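Exported gluconolactonase (Xanthomonas campestris pv. campestris, PDB 3DR2) probably hydrolyses gluconolactone to gluconate, as a calcium-binding six-bladed beta-propeller of the SMP-30/gluconolactonase family that forms a dimer. Local coordinates at residues A[84-89]-A[101-106]; A[120-125]-A[179-184]; A[129-134]-A[146-151]; A[168-173]-A[184-189]. One frame throughout, in Å; residues are numbered along the deposited sequence.

Interaction 1 of 4, residues A[84-89]-A[101-106]; sequences ATAFTN and HCEHGR
Asn89 N bonds Cys102 O at 2.7 Å, the first of three backbone hydrogen bonds that join 84-89 to 101-106; His104 N reaches Phe87 O, and Gly105 N reaches Ala86 O at 2.7 Å. Between the first two lies the antiparallel, non-hydrogen-bonded pair Thr88 and Glu103, where Thr88 CA also brings its hydrogen toward Cys102 O. This is the open end of the hairpin made by strands 88-93 and 99-103, the two strands that begin a four-stranded propeller blade; before Thr88 the chain enters through an inverse gamma turn centred on Ala86.

Apolar contacts flank these bonds. Ala86 CB rests against Arg106 CG at 3.7 Å, Phe87 CB meets His104 CB at 3.7 Å, and Gly105 CA lies at the edge of the Phe87 ring. Thr88 CG2, anti to the backbone N, touches His101 CB.

Arg106, Thr88 OG1 and two waters surround the carboxylate of Glu103. Arg106 holds it side-on in a salt bridge, NE to OE1 (2.7 Å) and NH1 to OE2 (3.0 Å), both oxygens being met on their syn sides, which fixes the rotation of the buried carboxylate. One water links Glu103 OE1 to Ala86 N, a second links OE2 to Thr88 OG1, and Thr110 OG1 also bonds OE2.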
loop_
_atom_site.group_PDB
_atom_site.type_symbol
_atom_site.label_atom_id
_atom_site.label_comp_id
_atom_site.label_asym_id
_atom_site.label_seq_id
_atom_site.Cartn_x
_atom_site.Cartn_y
_atom_site.Cartn_z
ATOM N N ALA A 84 2.453 7.050 8.012
ATOM C CA ALA A 84 1.897 7.908 6.965
ATOM C C ALA A 84 2.986 8.746 6.309
ATOM O O ALA A 84 2.851 9.963 6.149
ATOM C CB ALA A 84 0.814 8.811 7.554
ATOM N N THR A 85 4.060 8.076 5.908
ATOM C CA THR A 85 5.205 8.739 5.293
ATOM C C THR A 85 4.946 9.251 3.879
ATOM O O THR A 85 3.973 8.860 3.224
ATOM C CB THR A 85 6.388 7.791 5.204
ATOM O OG1 THR A 85 6.121 6.817 4.189
ATOM C CG2 THR A 85 6.600 7.075 6.527
ATOM N N ALA A 86 5.826 10.137 3.423
ATOM C CA ALA A 86 5.737 10.679 2.079
ATOM C C ALA A 86 6.515 9.714 1.182
ATOM O O ALA A 86 7.488 10.086 0.515
ATOM C CB ALA A 86 6.351 12.087 2.027
ATOM N N PHE A 87 6.084 8.458 1.205
ATOM C CA PHE A 87 6.689 7.400 0.410
ATOM C C PHE A 87 8.186 7.239 0.621
ATOM O O PHE A 87 8.975 7.319 -0.320
ATOM C CB PHE A 87 6.381 7.617 -1.074
ATOM C CG PHE A 87 4.915 7.640 -1.380
ATOM C CD1 PHE A 87 4.223 8.845 -1.450
ATOM C CD2 PHE A 87 4.209 6.452 -1.537
ATOM C CE1 PHE A 87 2.847 8.864 -1.669
ATOM C CE2 PHE A 87 2.836 6.461 -1.754
ATOM C CZ PHE A 87 2.153 7.667 -1.820
ATOM N N THR A 88 8.567 7.006 1.872
ATOM C CA THR A 88 9.963 6.802 2.225
ATOM C C THR A 88 10.444 5.480 1.630
ATOM O O THR A 88 9.748 4.462 1.716
ATOM C CB THR A 88 10.131 6.781 3.751
ATOM O OG1 THR A 88 9.707 8.040 4.279
ATOM C CG2 THR A 88 11.585 6.552 4.138
ATOM N N ASN A 89 11.627 5.512 1.027
ATOM C CA ASN A 89 12.224 4.341 0.390
ATOM C C ASN A 89 13.490 3.938 1.147
ATOM O O ASN A 89 13.413 3.280 2.179
ATOM C CB ASN A 89 12.540 4.667 -1.082
ATOM C CG ASN A 89 12.896 3.431 -1.901
ATOM O OD1 ASN A 89 12.854 3.458 -3.139
ATOM N ND2 ASN A 89 13.251 2.349 -1.222
ATOM N N HIS A 101 16.723 9.381 5.553
ATOM C CA HIS A 101 15.792 8.756 4.615
ATOM C C HIS A 101 15.719 9.355 3.218
ATOM O O HIS A 101 15.990 10.539 3.020
ATOM C CB HIS A 101 14.367 8.834 5.177
ATOM C CG HIS A 101 14.271 8.585 6.649
ATOM N ND1 HIS A 101 14.230 7.316 7.190
ATOM C CD2 HIS A 101 14.205 9.443 7.695
ATOM C CE1 HIS A 101 14.141 7.405 8.505
ATOM N NE2 HIS A 101 14.123 8.684 8.838
ATOM N N CYS A 102 15.313 8.514 2.268
ATOM C CA CYS A 102 15.073 8.916 0.886
ATOM C C CYS A 102 13.556 8.923 0.805
ATOM O O CYS A 102 12.921 7.907 1.101
ATOM C CB CYS A 102 15.594 7.876 -0.100
ATOM S SG CYS A 102 17.357 7.935 -0.377
ATOM N N GLU A 103 12.966 10.049 0.417
ATOM C CA GLU A 103 11.514 10.128 0.326
ATOM C C GLU A 103 11.039 10.447 -1.086
ATOM O O GLU A 103 11.344 11.512 -1.629
ATOM C CB GLU A 103 10.976 11.174 1.309
ATOM C CG GLU A 103 11.180 10.781 2.770
ATOM C CD GLU A 103 10.533 11.749 3.747
ATOM O OE1 GLU A 103 9.576 12.438 3.348
ATOM O OE2 GLU A 103 10.968 11.803 4.918
ATOM N N HIS A 104 10.299 9.511 -1.680
ATOM C CA HIS A 104 9.779 9.697 -3.036
ATOM C C HIS A 104 8.789 10.850 -3.072
ATOM O O HIS A 104 8.782 11.643 -4.011
ATOM C CB HIS A 104 9.037 8.447 -3.528
ATOM C CG HIS A 104 9.920 7.332 -4.000
ATOM N ND1 HIS A 104 9.414 6.225 -4.648
ATOM C CD2 HIS A 104 11.258 7.139 -3.914
ATOM C CE1 HIS A 104 10.401 5.398 -4.940
ATOM N NE2 HIS A 104 11.530 5.928 -4.505
ATOM N N GLY A 105 7.941 10.918 -2.049
ATOM C CA GLY A 105 6.926 11.953 -1.976
ATOM C C GLY A 105 7.451 13.368 -1.860
ATOM O O GLY A 105 7.114 14.230 -2.681
ATOM N N ARG A 106 8.260 13.626 -0.839
ATOM C CA ARG A 106 8.812 14.961 -0.662
ATOM C C ARG A 106 9.976 15.197 -1.620
ATOM O O ARG A 106 10.500 16.311 -1.709
ATOM C CB ARG A 106 9.247 15.178 0.798
ATOM C CG ARG A 106 8.059 15.403 1.737
ATOM C CD ARG A 106 8.459 16.027 3.065
ATOM N NE ARG A 106 9.047 15.060 3.985
ATOM C CZ ARG A 106 9.390 15.339 5.240
ATOM N NH1 ARG A 106 9.913 14.395 6.010
ATOM N NH2 ARG A 106 9.216 16.564 5.724
HETATM O O HOH W 1 7.521 11.681 5.222
HETATM O O HOH W 2 10.669 9.510 6.329
#

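Interaction 2 of 4, residues A[120-125]-A[179-184]; sequences LLVGRY and SPLQRM
Leu181 pushes its side chain against Val122 and Tyr125, and this apolar patch is the heart of the contact. Its CD1 methyl lies 3.6 Å from Val122 CG2, the branch anti to the backbone N, and the same methyl comes to 3.3 Å from Arg124 O. Leu181 CB sits farther along, 4.0 Å from Tyr125 CD1. Leu130, Phe146 and Tyr172 also touch Leu181, so the patch runs on into the blade.

The aromatic contacts belong to Tyr125. With CG anti to the backbone N (chi1 -178°), its ring extends toward Leu181 and Arg183, and Leu181 O lies at its edge, close to the ring plane. The phenol end crosses Arg183 at about a right angle: Tyr125 OH is 3.3 Å from Arg183 CB, and the guanidinium plane stands 85° from the ring.

Polar linkage goes through two waters, both near the plane of the Tyr125 ring. One joins Tyr125 OH (2.8 Å) to Arg183 N, the other joins the same hydroxyl to Arg183 NH1 at the end of an extended side chain. That guanidinium also makes a salt bridge to Asp186.

The contact joins the short hairpin strand 122-125 to the outer strand 182-187 of the next blade by carbon packing around Leu181 and bridging water at the phenol end. With no direct hydrogen bond between the segments, Tyr125 OH reaches Arg183 N and NH1 through the waters, and the direct touch is van der Waals.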
loop_
_atom_site.group_PDB
_atom_site.type_symbol
_atom_site.label_atom_id
_atom_site.label_comp_id
_atom_site.label_asym_id
_atom_site.label_seq_id
_atom_site.Cartn_x
_atom_site.Cartn_y
_atom_site.Cartn_z
ATOM N N LEU A 120 13.574 17.862 6.793
ATOM C CA LEU A 120 14.231 18.046 5.499
ATOM C C LEU A 120 15.716 18.405 5.562
ATOM O O LEU A 120 16.112 19.318 6.282
ATOM C CB LEU A 120 13.496 19.134 4.707
ATOM C CG LEU A 120 14.106 19.611 3.382
ATOM C CD1 LEU A 120 13.997 18.525 2.318
ATOM C CD2 LEU A 120 13.373 20.861 2.923
ATOM N N LEU A 121 16.533 17.678 4.806
ATOM C CA LEU A 121 17.963 17.962 4.735
ATOM C C LEU A 121 18.223 18.678 3.413
ATOM O O LEU A 121 18.861 19.730 3.382
ATOM C CB LEU A 121 18.802 16.682 4.798
ATOM C CG LEU A 121 18.973 15.959 6.139
ATOM C CD1 LEU A 121 20.116 14.945 6.019
ATOM C CD2 LEU A 121 19.290 16.959 7.241
ATOM N N VAL A 122 17.718 18.106 2.321
ATOM C CA VAL A 122 17.882 18.704 0.999
ATOM C C VAL A 122 16.838 18.148 0.038
ATOM O O VAL A 122 16.606 16.943 -0.004
ATOM C CB VAL A 122 19.305 18.453 0.431
ATOM C CG1 VAL A 122 19.528 16.972 0.161
ATOM C CG2 VAL A 122 19.500 19.259 -0.837
ATOM N N GLY A 123 16.206 19.030 -0.729
ATOM C CA GLY A 123 15.184 18.584 -1.660
ATOM C C GLY A 123 15.302 19.188 -3.043
ATOM O O GLY A 123 14.413 19.019 -3.880
ATOM N N ARG A 124 16.403 19.886 -3.290
ATOM C CA ARG A 124 16.606 20.519 -4.585
ATOM C C ARG A 124 18.054 20.500 -5.032
ATOM O O ARG A 124 18.969 20.313 -4.231
ATOM C CB ARG A 124 16.140 21.979 -4.539
ATOM C CG ARG A 124 14.654 22.165 -4.331
ATOM C CD ARG A 124 14.281 23.638 -4.132
ATOM N NE ARG A 124 12.844 23.786 -3.905
ATOM C CZ ARG A 124 11.930 23.832 -4.870
ATOM N NH1 ARG A 124 12.296 23.760 -6.144
ATOM N NH2 ARG A 124 10.641 23.914 -4.560
ATOM N N TYR A 125 18.240 20.689 -6.332
ATOM C CA TYR A 125 19.560 20.768 -6.926
ATOM C C TYR A 125 19.480 21.954 -7.879
ATOM O O TYR A 125 18.619 21.992 -8.756
ATOM C CB TYR A 125 19.916 19.513 -7.722
ATOM C CG TYR A 125 21.312 19.609 -8.288
ATOM C CD1 TYR A 125 22.425 19.557 -7.448
ATOM C CD2 TYR A 125 21.523 19.845 -9.648
ATOM C CE1 TYR A 125 23.712 19.746 -7.937
ATOM C CE2 TYR A 125 22.816 20.036 -10.152
ATOM C CZ TYR A 125 23.899 19.988 -9.289
ATOM O OH TYR A 125 25.170 20.205 -9.766
ATOM N N SER A 179 27.135 22.227 3.040
ATOM C CA SER A 179 26.899 21.557 1.767
ATOM C C SER A 179 27.599 22.380 0.667
ATOM O O SER A 179 28.723 22.831 0.872
ATOM C CB SER A 179 25.386 21.428 1.552
ATOM O OG SER A 179 24.795 20.630 2.572
ATOM N N PRO A 180 26.982 22.577 -0.511
ATOM C CA PRO A 180 25.692 22.172 -1.079
ATOM C C PRO A 180 25.789 20.802 -1.737
ATOM O O PRO A 180 26.845 20.160 -1.709
ATOM C CB PRO A 180 25.396 23.273 -2.099
ATOM C CG PRO A 180 26.222 24.438 -1.617
ATOM C CD PRO A 180 27.497 23.741 -1.252
ATOM N N LEU A 181 24.681 20.369 -2.330
ATOM C CA LEU A 181 24.628 19.087 -3.017
ATOM C C LEU A 181 25.671 19.055 -4.122
ATOM O O LEU A 181 25.907 20.059 -4.791
ATOM C CB LEU A 181 23.250 18.867 -3.641
ATOM C CG LEU A 181 22.245 17.979 -2.912
ATOM C CD1 LEU A 181 21.007 17.814 -3.772
ATOM C CD2 LEU A 181 22.874 16.623 -2.626
ATOM N N GLN A 182 26.284 17.894 -4.311
ATOM C CA GLN A 182 27.292 17.711 -5.345
ATOM C C GLN A 182 26.824 16.652 -6.332
ATOM O O GLN A 182 26.585 15.503 -5.956
ATOM C CB GLN A 182 28.608 17.247 -4.729
ATOM C CG GLN A 182 29.248 18.223 -3.767
ATOM C CD GLN A 182 30.208 17.527 -2.827
ATOM O OE1 GLN A 182 29.791 16.784 -1.940
ATOM N NE2 GLN A 182 31.498 17.752 -3.020
ATOM N N ARG A 183 26.684 17.051 -7.590
ATOM C CA ARG A 183 26.282 16.141 -8.658
ATOM C C ARG A 183 27.560 15.386 -9.002
ATOM O O ARG A 183 28.483 15.944 -9.602
ATOM C CB ARG A 183 25.783 16.960 -9.844
ATOM C CG ARG A 183 25.390 16.184 -11.083
ATOM C CD ARG A 183 24.919 17.171 -12.132
ATOM N NE ARG A 183 24.697 16.574 -13.441
ATOM C CZ ARG A 183 24.270 17.263 -14.495
ATOM N NH1 ARG A 183 24.023 18.560 -14.374
ATOM N NH2 ARG A 183 24.101 16.663 -15.668
ATOM N N MET A 184 27.612 14.112 -8.624
ATOM C CA MET A 184 28.809 13.305 -8.831
ATOM C C MET A 184 28.862 12.478 -10.110
ATOM O O MET A 184 29.949 12.156 -10.604
ATOM C CB MET A 184 29.008 12.396 -7.620
ATOM C CG MET A 184 28.829 13.110 -6.288
ATOM S SD MET A 184 29.920 14.547 -6.083
ATOM C CE MET A 184 31.458 13.787 -6.512
HETATM O O HOH W 3 27.500 19.466 -8.351
HETATM O O HOH W 4 24.973 21.018 -12.619
#

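Interaction 3 of 4, residues A[129-134]-A[146-151]; sequences RLNSPN and FTDPPF. With CA (calcium ion), chain D.
Leu130 starts the contact by laying CD1 against the Phe146 ring, 4.0 Å from CZ, while its CB passes close to the carboxylate of Asp148. Asn131 turns to that carboxylate with its backbone: Asn131 N bonds the syn lone pair of Asp148 OD1 at 2.9 Å. Its side chain adds a second link, ND2 giving a nearly straight bond (174°) to Asp148 O, which lies in the plane of the amide; the other hydrogen bond of ND2 goes to His168 O.

The backbone N of Ser132 donates to Asp148 OD2 at 2.8 Å, on the syn side but tilted from the carboxylate plane. Asp148 thus holds two successive amides of the 129-134 loop, one with each oxygen, and ties it to segment 146-151, which carries on from strand 144-147 in a four-stranded propeller blade. Ser132 OG donates to Pro149 O (2.7 Å); chi1 of 43° sets it between the backbone N and the carbonyl carbon.

Pro133 lies alongside Phe146, its CG 4.1 Å from CE1, and its CA hydrogen points at Thr147 O. That oxygen also accepts Asn134 N at 3.0 Å. With CG anti to the backbone N, Asn134 packs CB against the Pro149 ring, ND2 nears Phe151, and OD1 binds the calcium at 2.4 Å. Glu48, Asn191, Asp242 and four waters complete the site; one of these waters accepts from Asn134 ND2, another donates to Asn134 O.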
loop_
_atom_site.group_PDB
_atom_site.type_symbol
_atom_site.label_atom_id
_atom_site.label_comp_id
_atom_site.label_asym_id
_atom_site.label_seq_id
_atom_site.Cartn_x
_atom_site.Cartn_y
_atom_site.Cartn_z
ATOM N N ARG A 129 13.607 20.812 -7.941
ATOM C CA ARG A 129 13.338 19.633 -7.120
ATOM C C ARG A 129 14.043 18.391 -7.655
ATOM O O ARG A 129 14.172 18.206 -8.867
ATOM C CB ARG A 129 11.831 19.349 -7.044
ATOM C CG ARG A 129 11.002 20.450 -6.390
ATOM C CD ARG A 129 9.568 20.004 -6.100
ATOM N NE ARG A 129 9.489 19.031 -5.010
ATOM C CZ ARG A 129 8.352 18.498 -4.561
ATOM N NH1 ARG A 129 7.195 18.841 -5.110
ATOM N NH2 ARG A 129 8.367 17.625 -3.562
ATOM N N LEU A 130 14.502 17.542 -6.738
ATOM C CA LEU A 130 15.161 16.292 -7.098
ATOM C C LEU A 130 14.063 15.418 -7.702
ATOM O O LEU A 130 12.882 15.704 -7.514
ATOM C CB LEU A 130 15.725 15.628 -5.842
ATOM C CG LEU A 130 16.849 16.389 -5.128
ATOM C CD1 LEU A 130 17.066 15.830 -3.726
ATOM C CD2 LEU A 130 18.121 16.277 -5.950
ATOM N N ASN A 131 14.447 14.361 -8.414
ATOM C CA ASN A 131 13.467 13.470 -9.041
ATOM C C ASN A 131 12.681 12.670 -7.995
ATOM O O ASN A 131 11.467 12.803 -7.870
ATOM C CB ASN A 131 14.167 12.496 -9.998
ATOM C CG ASN A 131 14.879 13.199 -11.146
ATOM O OD1 ASN A 131 14.380 14.186 -11.693
ATOM N ND2 ASN A 131 16.037 12.676 -11.535
ATOM N N SER A 132 13.396 11.833 -7.252
ATOM C CA SER A 132 12.805 10.996 -6.207
ATOM C C SER A 132 13.901 10.097 -5.644
ATOM O O SER A 132 14.108 8.977 -6.118
ATOM C CB SER A 132 11.656 10.151 -6.769
ATOM O OG SER A 132 11.989 9.596 -8.031
ATOM N N PRO A 133 14.642 10.600 -4.639
ATOM C CA PRO A 133 15.732 9.862 -3.993
ATOM C C PRO A 133 15.274 8.446 -3.701
ATOM O O PRO A 133 14.224 8.232 -3.089
ATOM C CB PRO A 133 15.990 10.675 -2.737
ATOM C CG PRO A 133 15.744 12.075 -3.222
ATOM C CD PRO A 133 14.473 11.926 -4.020
ATOM N N ASN A 134 16.082 7.488 -4.136
ATOM C CA ASN A 134 15.755 6.078 -4.010
ATOM C C ASN A 134 16.482 5.341 -2.884
ATOM O O ASN A 134 15.844 4.742 -2.014
ATOM C CB ASN A 134 16.032 5.411 -5.363
ATOM C CG ASN A 134 15.461 4.016 -5.457
ATOM O OD1 ASN A 134 15.929 3.101 -4.782
ATOM N ND2 ASN A 134 14.445 3.845 -6.299
ATOM N N PHE A 146 23.532 9.470 -2.328
ATOM C CA PHE A 146 22.261 8.868 -2.718
ATOM C C PHE A 146 22.021 8.874 -4.219
ATOM O O PHE A 146 22.673 9.603 -4.962
ATOM C CB PHE A 146 21.113 9.573 -1.987
ATOM C CG PHE A 146 20.899 11.011 -2.401
ATOM C CD1 PHE A 146 20.009 11.328 -3.423
ATOM C CD2 PHE A 146 21.541 12.048 -1.728
ATOM C CE1 PHE A 146 19.752 12.656 -3.768
ATOM C CE2 PHE A 146 21.295 13.381 -2.061
ATOM C CZ PHE A 146 20.394 13.686 -3.083
ATOM N N THR A 147 21.088 8.029 -4.654
ATOM C CA THR A 147 20.727 7.912 -6.061
ATOM C C THR A 147 19.408 8.641 -6.299
ATOM O O THR A 147 18.523 8.653 -5.436
ATOM C CB THR A 147 20.549 6.443 -6.463
ATOM O OG1 THR A 147 19.587 5.823 -5.591
ATOM C CG2 THR A 147 21.871 5.706 -6.367
ATOM N N ASP A 148 19.269 9.233 -7.479
ATOM C CA ASP A 148 18.066 9.982 -7.789
ATOM C C ASP A 148 17.342 9.597 -9.084
ATOM O O ASP A 148 17.229 10.401 -10.004
ATOM C CB ASP A 148 18.394 11.481 -7.818
ATOM C CG ASP A 148 17.156 12.348 -7.790
ATOM O OD1 ASP A 148 17.147 13.411 -8.447
ATOM O OD2 ASP A 148 16.186 11.973 -7.105
ATOM N N PRO A 149 16.845 8.355 -9.175
ATOM C CA PRO A 149 16.133 7.937 -10.382
ATOM C C PRO A 149 14.729 8.544 -10.304
ATOM O O PRO A 149 14.336 9.061 -9.257
ATOM C CB PRO A 149 16.123 6.418 -10.257
ATOM C CG PRO A 149 15.925 6.240 -8.782
ATOM C CD PRO A 149 16.881 7.266 -8.181
ATOM N N PRO A 150 13.958 8.501 -11.401
ATOM C CA PRO A 150 12.603 9.066 -11.413
ATOM C C PRO A 150 11.468 8.097 -11.070
ATOM O O PRO A 150 10.308 8.384 -11.358
ATOM C CB PRO A 150 12.475 9.579 -12.838
ATOM C CG PRO A 150 13.149 8.488 -13.596
ATOM C CD PRO A 150 14.403 8.205 -12.775
ATOM N N PHE A 151 11.787 6.964 -10.456
ATOM C CA PHE A 151 10.750 5.989 -10.123
ATOM C C PHE A 151 9.577 6.583 -9.347
ATOM O O PHE A 151 8.417 6.257 -9.617
ATOM C CB PHE A 151 11.357 4.818 -9.345
ATOM C CG PHE A 151 12.260 3.948 -10.173
ATOM C CD1 PHE A 151 11.765 3.272 -11.286
ATOM C CD2 PHE A 151 13.606 3.809 -9.851
ATOM C CE1 PHE A 151 12.601 2.471 -12.063
ATOM C CE2 PHE A 151 14.448 3.011 -10.622
ATOM C CZ PHE A 151 13.944 2.342 -11.730
HETATM CA CA CA D . 16.057 0.723 -4.502
HETATM O O HOH W 5 13.649 1.011 -5.269
HETATM O O HOH W 6 15.937 1.796 -2.350
HETATM O O HOH W 7 18.344 0.395 -3.868
HETATM O O HOH W 8 16.285 -1.220 -3.026
#

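Interaction 4 of 4, residues A[168-173]-A[184-189]; sequences HHSVYR and MADLDH
Val171 and Leu187 make the tightest packing here, their CG2 and CD1 methyls 3.4 Å apart, closer than carbons usually lie. Around them the antiparallel strands are stitched by Leu187 N to His169 O (2.8 Å), Val171 N to Ala185 O, and Met184 N to Val171 O; the last two leave Met184 and Ala185 both facing Val171, a classic beta bulge. On the other side of the sheet Ser170 OG donates to Asp186 OD1 at 2.6 Å on its anti side, and itself accepts from His168 ND1, a short chain of side-chain bonds.

At the open end of the hairpin the strand pairing loosens to a water between His169 N and Leu187 O. Beyond it the packing closes up again: His189 N bonds His169 ND1 in the ring plane (3.1 Å), and the edge of the His169 ring meets the face of the His189 ring in a T-shaped stack, planes 78° apart.

Strands 169-174 and 182-187 are the last two of their four-stranded propeller blade. Strand 144-147 flanks the inner one, Trp145 touching Val171 and Met184, while Leu227 and Arg230 of strand 226-234, the outermost of the next blade, pack on Met184, Ala185 and Leu187.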
loop_
_atom_site.group_PDB
_atom_site.type_symbol
_atom_site.label_atom_id
_atom_site.label_comp_id
_atom_site.label_asym_id
_atom_site.label_seq_id
_atom_site.Cartn_x
_atom_site.Cartn_y
_atom_site.Cartn_z
ATOM N N HIS A 168 18.569 14.823 -15.599
ATOM C CA HIS A 168 19.553 13.800 -15.305
ATOM C C HIS A 168 19.173 13.023 -14.051
ATOM O O HIS A 168 18.493 13.552 -13.166
ATOM C CB HIS A 168 20.935 14.449 -15.126
ATOM C CG HIS A 168 20.936 15.642 -14.216
ATOM N ND1 HIS A 168 21.093 15.540 -12.850
ATOM C CD2 HIS A 168 20.771 16.961 -14.477
ATOM C CE1 HIS A 168 21.025 16.744 -12.308
ATOM N NE2 HIS A 168 20.829 17.624 -13.274
ATOM N N HIS A 169 19.593 11.759 -14.003
ATOM C CA HIS A 169 19.357 10.879 -12.851
ATOM C C HIS A 169 20.761 10.767 -12.283
ATOM O O HIS A 169 21.592 10.052 -12.835
ATOM C CB HIS A 169 18.908 9.486 -13.293
ATOM C CG HIS A 169 17.710 9.479 -14.185
ATOM N ND1 HIS A 169 17.297 8.349 -14.854
ATOM C CD2 HIS A 169 16.838 10.459 -14.522
ATOM C CE1 HIS A 169 16.220 8.631 -15.567
ATOM N NE2 HIS A 169 15.921 9.904 -15.383
ATOM N N SER A 170 21.029 11.444 -11.175
ATOM C CA SER A 170 22.379 11.435 -10.641
ATOM C C SER A 170 22.606 10.765 -9.303
ATOM O O SER A 170 21.667 10.424 -8.587
ATOM C CB SER A 170 22.880 12.878 -10.541
ATOM O OG SER A 170 22.691 13.567 -11.762
ATOM N N VAL A 171 23.885 10.567 -9.002
ATOM C CA VAL A 171 24.330 10.032 -7.726
ATOM C C VAL A 171 24.864 11.322 -7.120
ATOM O O VAL A 171 25.670 12.008 -7.747
ATOM C CB VAL A 171 25.500 9.033 -7.869
ATOM C CG1 VAL A 171 26.078 8.723 -6.494
ATOM C CG2 VAL A 171 25.019 7.746 -8.522
ATOM N N TYR A 172 24.395 11.670 -5.929
ATOM C CA TYR A 172 24.835 12.899 -5.281
ATOM C C TYR A 172 25.557 12.652 -3.969
ATOM O O TYR A 172 25.414 11.595 -3.353
ATOM C CB TYR A 172 23.648 13.814 -4.971
ATOM C CG TYR A 172 22.864 14.305 -6.160
ATOM C CD1 TYR A 172 21.806 13.565 -6.679
ATOM C CD2 TYR A 172 23.149 15.541 -6.740
ATOM C CE1 TYR A 172 21.045 14.043 -7.737
ATOM C CE2 TYR A 172 22.402 16.028 -7.795
ATOM C CZ TYR A 172 21.349 15.277 -8.291
ATOM O OH TYR A 172 20.613 15.758 -9.342
ATOM N N ARG A 173 26.326 13.653 -3.549
ATOM C CA ARG A 173 27.046 13.605 -2.283
ATOM C C ARG A 173 26.663 14.845 -1.486
ATOM O O ARG A 173 26.832 15.971 -1.959
ATOM C CB ARG A 173 28.562 13.591 -2.492
ATOM C CG ARG A 173 29.343 13.706 -1.185
ATOM C CD ARG A 173 30.843 13.581 -1.403
ATOM N NE ARG A 173 31.588 13.666 -0.146
ATOM C CZ ARG A 173 31.928 14.804 0.452
ATOM N NH1 ARG A 173 32.601 14.783 1.594
ATOM N NH2 ARG A 173 31.610 15.966 -0.097
ATOM N N MET A 184 27.612 14.112 -8.624
ATOM C CA MET A 184 28.809 13.305 -8.831
ATOM C C MET A 184 28.862 12.478 -10.110
ATOM O O MET A 184 29.949 12.156 -10.604
ATOM C CB MET A 184 29.008 12.396 -7.620
ATOM C CG MET A 184 28.829 13.110 -6.288
ATOM S SD MET A 184 29.920 14.547 -6.083
ATOM C CE MET A 184 31.458 13.787 -6.512
ATOM N N ALA A 185 27.703 12.120 -10.644
ATOM C CA ALA A 185 27.657 11.333 -11.870
ATOM C C ALA A 185 26.227 11.186 -12.339
ATOM O O ALA A 185 25.297 11.214 -11.535
ATOM C CB ALA A 185 28.263 9.961 -11.632
ATOM N N ASP A 186 26.048 11.045 -13.648
ATOM C CA ASP A 186 24.716 10.864 -14.197
ATOM C C ASP A 186 24.643 9.433 -14.709
ATOM O O ASP A 186 25.587 8.940 -15.328
ATOM C CB ASP A 186 24.445 11.847 -15.339
ATOM C CG ASP A 186 24.622 13.296 -14.923
ATOM O OD1 ASP A 186 24.353 13.633 -13.747
ATOM O OD2 ASP A 186 25.016 14.111 -15.784
ATOM N N LEU A 187 23.531 8.764 -14.433
ATOM C CA LEU A 187 23.349 7.384 -14.859
ATOM C C LEU A 187 21.937 7.186 -15.403
ATOM O O LEU A 187 21.172 8.140 -15.535
ATOM C CB LEU A 187 23.596 6.435 -13.677
ATOM C CG LEU A 187 24.913 6.579 -12.896
ATOM C CD1 LEU A 187 24.792 7.716 -11.887
ATOM C CD2 LEU A 187 25.224 5.284 -12.167
ATOM N N ASP A 188 21.598 5.942 -15.723
ATOM C CA ASP A 188 20.272 5.623 -16.238
ATOM C C ASP A 188 19.536 4.889 -15.126
ATOM O O ASP A 188 19.772 3.701 -14.909
ATOM C CB ASP A 188 20.381 4.714 -17.464
ATOM C CG ASP A 188 19.080 4.618 -18.240
ATOM O OD1 ASP A 188 18.014 4.975 -17.692
ATOM O OD2 ASP A 188 19.120 4.173 -19.407
ATOM N N HIS A 189 18.664 5.598 -14.418
ATOM C CA HIS A 189 17.909 5.008 -13.316
ATOM C C HIS A 189 18.824 4.417 -12.244
ATOM O O HIS A 189 18.727 3.228 -11.908
ATOM C CB HIS A 189 16.963 3.931 -13.847
ATOM C CG HIS A 189 15.832 4.476 -14.660
ATOM N ND1 HIS A 189 14.590 4.742 -14.127
ATOM C CD2 HIS A 189 15.769 4.846 -15.961
ATOM C CE1 HIS A 189 13.811 5.251 -15.064
ATOM N NE2 HIS A 189 14.501 5.324 -16.186
HETATM O O HOH W 9 21.215 10.924 -16.059
#

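Overall arrangement
Interactions 2, 3 and 4 all involve the blade built from strands 136-138, 144-147, 169-174 and 182-187, whereas interaction 1 opens the preceding blade. Interactions 1 and 3 are buried and touch, Cys102 and His104 packing on Pro133; the first relies on strand pairing and a salt-bridged carboxylate, the third on a carboxylate receiving loop amides, with Asn134 at the loop's end binding the calcium. Interaction 4 is partly buried and mostly strand pairing, joined to interaction 3 through the backbone bonds Phe146 to Tyr172 and Asp148 to Ser170. Interaction 2, at the surface, shares Met184 and strand 182-187 with interaction 4, yet uses apolar packing and water bridges in place of direct bonds.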